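Local structure of mandelate racemase/muconate lactonizing protein (Paenibacillus sp., 3V5C) at residues P110-V115 / A124-P129; S322-A327 / S348-E353. The protein probably dehydrates galacturonate as a magnesium-dependent lyase of the enolase superfamily. The protein carries 1 engineered substitution. All blocks are in the same frame, centred on the assembly; numbering follows the deposited sequence.

Interaction 1 (P110-V115 / A124-P129)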
loop_
_atom_site.group_PDB
_atom_site.type_symbol
_atom_site.label_atom_id
_atom_site.label_comp_id
_atom_site.label_asym_id
_atom_site.label_seq_id
_atom_site.Cartn_x
_atom_site.Cartn_y
_atom_site.Cartn_z
ATOM N N PRO A 110 -14.146 14.525 0.806
ATOM C CA PRO A 110 -13.228 13.384 0.885
ATOM C C PRO A 110 -11.795 13.887 0.735
ATOM O O PRO A 110 -11.551 14.907 0.090
ATOM C CB PRO A 110 -13.620 12.541 -0.326
ATOM C CG PRO A 110 -14.115 13.561 -1.333
ATOM C CD PRO A 110 -14.889 14.542 -0.470
ATOM N N VAL A 111 -10.843 13.192 1.339
ATOM C CA VAL A 111 -9.454 13.618 1.250
ATOM C C VAL A 111 -8.971 13.760 -0.191
ATOM O O VAL A 111 -8.222 14.695 -0.512
ATOM C CB VAL A 111 -8.542 12.666 2.023
ATOM C CG1 VAL A 111 -7.060 12.883 1.639
ATOM C CG2 VAL A 111 -8.766 12.855 3.527
ATOM N N TYR A 112 -9.403 12.865 -1.067
ATOM C CA TYR A 112 -8.945 12.961 -2.447
ATOM C C TYR A 112 -9.238 14.341 -3.065
ATOM O O TYR A 112 -8.410 14.862 -3.804
ATOM C CB TYR A 112 -9.425 11.792 -3.312
ATOM C CG TYR A 112 -10.912 11.712 -3.575
ATOM C CD1 TYR A 112 -11.514 12.533 -4.528
ATOM C CD2 TYR A 112 -11.699 10.774 -2.918
ATOM C CE1 TYR A 112 -12.873 12.444 -4.797
ATOM C CE2 TYR A 112 -13.059 10.678 -3.170
ATOM C CZ TYR A 112 -13.639 11.522 -4.117
ATOM O OH TYR A 112 -14.983 11.422 -4.379
ATOM N N ASP A 113 -10.372 14.951 -2.704
ATOM C CA ASP A 113 -10.660 16.323 -3.146
ATOM C C ASP A 113 -9.788 17.381 -2.484
ATOM O O ASP A 113 -9.488 18.422 -3.076
ATOM C CB ASP A 113 -12.117 16.671 -2.908
ATOM C CG ASP A 113 -12.991 16.240 -4.036
ATOM O OD1 ASP A 113 -14.222 16.217 -3.834
ATOM O OD2 ASP A 113 -12.442 15.936 -5.123
ATOM N N LEU A 114 -9.401 17.134 -1.243
ATOM C CA LEU A 114 -8.513 18.055 -0.547
ATOM C C LEU A 114 -7.083 18.051 -1.088
ATOM O O LEU A 114 -6.367 19.041 -0.927
ATOM C CB LEU A 114 -8.469 17.743 0.958
ATOM C CG LEU A 114 -9.774 17.829 1.760
ATOM C CD1 LEU A 114 -9.541 17.502 3.241
ATOM C CD2 LEU A 114 -10.422 19.190 1.613
ATOM N N VAL A 115 -6.650 16.951 -1.708
ATOM C CA VAL A 115 -5.232 16.841 -2.057
ATOM C C VAL A 115 -4.941 16.754 -3.549
ATOM O O VAL A 115 -3.787 16.737 -3.959
ATOM C CB VAL A 115 -4.543 15.645 -1.366
ATOM C CG1 VAL A 115 -4.673 15.747 0.131
ATOM C CG2 VAL A 115 -5.087 14.317 -1.909
ATOM N N ALA A 124 -16.865 13.910 -10.176
ATOM C CA ALA A 124 -16.598 12.601 -10.761
ATOM C C ALA A 124 -16.181 11.631 -9.661
ATOM O O ALA A 124 -15.454 11.999 -8.733
ATOM C CB ALA A 124 -15.520 12.691 -11.836
ATOM N N SER A 125 -16.660 10.396 -9.760
ATOM C CA SER A 125 -16.287 9.368 -8.795
ATOM C C SER A 125 -14.823 8.992 -8.955
ATOM O O SER A 125 -14.304 8.952 -10.080
ATOM C CB SER A 125 -17.161 8.123 -8.962
ATOM O OG SER A 125 -18.495 8.399 -8.578
ATOM N N LEU A 126 -14.174 8.707 -7.826
ATOM C CA LEU A 126 -12.799 8.232 -7.817
ATOM C C LEU A 126 -12.775 6.715 -7.865
ATOM O O LEU A 126 -13.184 6.043 -6.919
ATOM C CB LEU A 126 -12.043 8.719 -6.580
ATOM C CG LEU A 126 -10.554 8.359 -6.615
ATOM C CD1 LEU A 126 -9.916 8.832 -7.914
ATOM C CD2 LEU A 126 -9.832 8.927 -5.419
ATOM N N VAL A 127 -12.289 6.194 -8.979
ATOM C CA VAL A 127 -12.184 4.753 -9.192
ATOM C C VAL A 127 -10.719 4.474 -9.513
ATOM O O VAL A 127 -10.163 5.069 -10.427
ATOM C CB VAL A 127 -13.099 4.296 -10.372
ATOM C CG1 VAL A 127 -13.000 2.797 -10.600
ATOM C CG2 VAL A 127 -14.562 4.702 -10.108
ATOM N N VAL A 128 -10.096 3.571 -8.756
ATOM C CA VAL A 128 -8.647 3.411 -8.791
ATOM C C VAL A 128 -8.290 1.947 -9.051
ATOM O O VAL A 128 -8.840 1.059 -8.413
ATOM C CB VAL A 128 -8.032 3.843 -7.424
ATOM C CG1 VAL A 128 -6.529 3.913 -7.484
ATOM C CG2 VAL A 128 -8.583 5.197 -6.987
ATOM N N PRO A 129 -7.369 1.688 -9.987
ATOM C CA PRO A 129 -6.970 0.288 -10.185
ATOM C C PRO A 129 -6.433 -0.344 -8.903
ATOM O O PRO A 129 -5.761 0.319 -8.125
ATOM C CB PRO A 129 -5.842 0.390 -11.220
ATOM C CG PRO A 129 -6.123 1.680 -11.944
ATOM C CD PRO A 129 -6.658 2.606 -10.892
HETATM O O HOH W 1 -15.690 9.132 -5.366
HETATM O O HOH W 2 -16.299 12.958 -6.059
#
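Leu126 lies against the ring of Tyr112. Its CB stands over the ring centre, 4.0 Å from the centroid and 8° off the ring normal, a CH-pi contact over the face. The branch CD2 reaches back toward the root of the tyrosine and touches Tyr112 CG at 3.5 Å. The two side chains run past each other in opposite directions. Leu126 CG is anti to the backbone N (chi1 -174°), which carries CD2 along the ring toward Tyr112 CB. The other face is backed by Pro110 CG, offset toward the rim, so the ring is sandwiched between a proline and a leucine.

The phenol end meets the second segment through water. One water lies 2.6 Å from Tyr112 OH and accepts a bond from Leu126 N. Another, in the ring plane, is also 2.6 Å from Tyr112 OH and donates to Ala124 O at 3.0 Å. A phenylalanine here lacks the hydroxyl and would probably leave both waters without their link to the helix.

Further out, Pro110 is the N-cap residue of helix 111-115. Val359 and Ala361 also touch Tyr112, and its ring meets that of His324. Leu126 pairs through its backbone with Val359 on strand 356-359. The contact thus packs the short helix that follows helix 92-107 against Leu126, at strand 126-135. This strand opens the run of parallel strands in the enolase-type C-terminal barrel, a variant of the TIM barrel.

Interaction 2 (S322-A327 / S348-E353)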
loop_
_atom_site.group_PDB
_atom_site.type_symbol
_atom_site.label_atom_id
_atom_site.label_comp_id
_atom_site.label_asym_id
_atom_site.label_seq_id
_atom_site.Cartn_x
_atom_site.Cartn_y
_atom_site.Cartn_z
ATOM N N SER A 322 -4.171 4.717 0.283
ATOM C CA SER A 322 -3.642 4.621 -1.078
ATOM C C SER A 322 -4.651 5.072 -2.121
ATOM O O SER A 322 -4.318 5.780 -3.073
ATOM C CB SER A 322 -3.231 3.180 -1.390
ATOM O OG SER A 322 -2.207 2.733 -0.523
ATOM N N GLY A 323 -5.892 4.624 -1.972
ATOM C CA GLY A 323 -6.941 5.038 -2.887
ATOM C C GLY A 323 -7.075 6.555 -2.979
ATOM O O GLY A 323 -7.147 7.101 -4.078
ATOM N N HIS A 324 -7.075 7.243 -1.845
ATOM C CA HIS A 324 -7.148 8.704 -1.866
ATOM C C HIS A 324 -5.879 9.357 -2.413
ATOM O O HIS A 324 -5.951 10.365 -3.113
ATOM C CB HIS A 324 -7.446 9.252 -0.466
ATOM C CG HIS A 324 -8.860 9.051 -0.030
ATOM N ND1 HIS A 324 -9.784 10.079 -0.005
ATOM C CD2 HIS A 324 -9.511 7.942 0.389
ATOM C CE1 HIS A 324 -10.941 9.607 0.425
ATOM N NE2 HIS A 324 -10.803 8.315 0.670
ATOM N N LEU A 325 -4.718 8.779 -2.111
ATOM C CA LEU A 325 -3.458 9.354 -2.577
ATOM C C LEU A 325 -3.431 9.435 -4.093
ATOM O O LEU A 325 -2.831 10.340 -4.675
ATOM C CB LEU A 325 -2.286 8.485 -2.125
ATOM C CG LEU A 325 -0.896 8.881 -2.626
ATOM C CD1 LEU A 325 -0.518 10.255 -2.092
ATOM C CD2 LEU A 325 0.142 7.835 -2.208
ATOM N N SER A 326 -4.062 8.459 -4.738
ATOM C CA SER A 326 -4.033 8.382 -6.190
ATOM C C SER A 326 -4.478 9.670 -6.860
ATOM O O SER A 326 -4.027 9.955 -7.965
ATOM C CB SER A 326 -4.851 7.195 -6.699
ATOM O OG SER A 326 -6.227 7.476 -6.612
ATOM N N ALA A 327 -5.346 10.447 -6.205
ATOM C CA ALA A 327 -5.824 11.688 -6.816
ATOM C C ALA A 327 -4.747 12.767 -6.909
ATOM O O ALA A 327 -4.921 13.743 -7.644
ATOM C CB ALA A 327 -7.063 12.227 -6.081
ATOM N N SER A 348 -17.222 -0.246 4.483
ATOM C CA SER A 348 -18.245 -0.671 3.523
ATOM C C SER A 348 -18.578 0.381 2.455
ATOM O O SER A 348 -19.224 0.076 1.442
ATOM C CB SER A 348 -19.514 -1.089 4.262
ATOM O OG SER A 348 -20.134 0.026 4.860
ATOM N N GLY A 349 -18.144 1.618 2.671
ATOM C CA GLY A 349 -18.297 2.641 1.648
ATOM C C GLY A 349 -17.454 2.357 0.409
ATOM O O GLY A 349 -17.727 2.877 -0.670
ATOM N N TYR A 350 -16.418 1.536 0.565
ATOM C CA TYR A 350 -15.569 1.133 -0.549
ATOM C C TYR A 350 -16.072 -0.172 -1.151
ATOM O O TYR A 350 -16.571 -1.039 -0.437
ATOM C CB TYR A 350 -14.132 0.894 -0.072
ATOM C CG TYR A 350 -13.382 2.136 0.365
ATOM C CD1 TYR A 350 -13.626 2.737 1.603
ATOM C CD2 TYR A 350 -12.396 2.682 -0.447
ATOM C CE1 TYR A 350 -12.921 3.868 2.008
ATOM C CE2 TYR A 350 -11.692 3.811 -0.050
ATOM C CZ TYR A 350 -11.956 4.399 1.177
ATOM O OH TYR A 350 -11.240 5.521 1.557
ATOM N N ARG A 351 -15.920 -0.323 -2.462
ATOM C CA ARG A 351 -16.204 -1.604 -3.086
ATOM C C ARG A 351 -15.213 -1.913 -4.204
ATOM O O ARG A 351 -14.601 -1.000 -4.774
ATOM C CB ARG A 351 -17.646 -1.649 -3.590
ATOM C CG ARG A 351 -17.977 -0.583 -4.605
ATOM C CD ARG A 351 -19.458 -0.637 -5.025
ATOM N NE ARG A 351 -19.682 0.211 -6.190
ATOM C CZ ARG A 351 -19.563 -0.211 -7.444
ATOM N NH1 ARG A 351 -19.243 -1.474 -7.689
ATOM N NH2 ARG A 351 -19.769 0.627 -8.453
ATOM N N ILE A 352 -15.039 -3.203 -4.488
ATOM C CA ILE A 352 -14.175 -3.662 -5.575
ATOM C C ILE A 352 -15.018 -4.175 -6.739
ATOM O O ILE A 352 -15.966 -4.950 -6.545
ATOM C CB ILE A 352 -13.245 -4.825 -5.149
ATOM C CG1 ILE A 352 -12.483 -4.509 -3.858
ATOM C CG2 ILE A 352 -12.301 -5.194 -6.295
ATOM C CD1 ILE A 352 -11.692 -3.227 -3.912
ATOM N N GLU A 353 -14.679 -3.753 -7.946
ATOM C CA GLU A 353 -15.390 -4.219 -9.130
ATOM C C GLU A 353 -14.447 -4.142 -10.320
ATOM O O GLU A 353 -13.796 -3.124 -10.546
ATOM C CB GLU A 353 -16.666 -3.393 -9.369
ATOM C CG GLU A 353 -17.469 -3.816 -10.595
ATOM C CD GLU A 353 -18.644 -2.877 -10.893
ATOM O OE1 GLU A 353 -19.295 -2.402 -9.942
ATOM O OE2 GLU A 353 -18.914 -2.614 -12.084
#
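Helix 317-325 is one of the outer helices of the enolase-type barrel, and here its His324 meets Tyr350, just ahead of strand 351-353. The contact is small and buried, and the two side chains make it almost entirely through their ends. Tyr350 OH lies at the edge of the His324 ring, in its plane. It is 3.0 Å from His324 NE2 and 3.2 Å from His324 CD2. The NE2 donates to the hydroxyl, but the N-H...O angle is 125°, so the bond is weak. The side chains cross at about a right angle. Tyr350 CG is anti to its carbonyl carbon (chi1 -69°), which points the ring and its OH at the edge of the His324 imidazole. A CB on Gly323, one residue before the histidine, would point toward the tyrosine ring.

The hydroxyl has a stronger partner in Phe365 O. It is therefore held between a backbone carbonyl and the imidazole edge. Phe365 also sets its ring edge-to-face with His324, Tyr320 does the same with Tyr350, and Val359 of strand 356-359 touches both His324 and Tyr350.

Within segment 322-327, Ser326 OG donates to Gly323 O at 2.7 Å, 22° out of the carbonyl plane. This bond ties the serine side chain back to the backbone three residues earlier.

Strand 351-353 pairs antiparallel with strand 356-359, which in turn pairs with strand 126-135. The tyrosine-histidine contact thus ties the approach to this hairpin to a barrel helix, within the C-terminal domain of the enolase fold.

Overall arrangement
The two interactions lie side by side, with centres about 8 Å apart. His324 joins them: its ND1 makes a probable hydrogen bond with Tyr112 N, while its other ring nitrogen belongs to interaction 2. Leu126 CD2 also packs near Gly323 O, and Val128 CG2 against Ser326 OG. Both contacts border strand 356-359, whose Val359 touches side chains of each. Their chemistry differs with depth. Interaction 1 is partly buried; it pairs apolar ring packing with water bridges at an exposed loop. Interaction 2 is buried, and its hydroxyl is satisfied by protein atoms. Where the tyrosine of interaction 1 uses water, that of interaction 2 uses the Phe365 carbonyl.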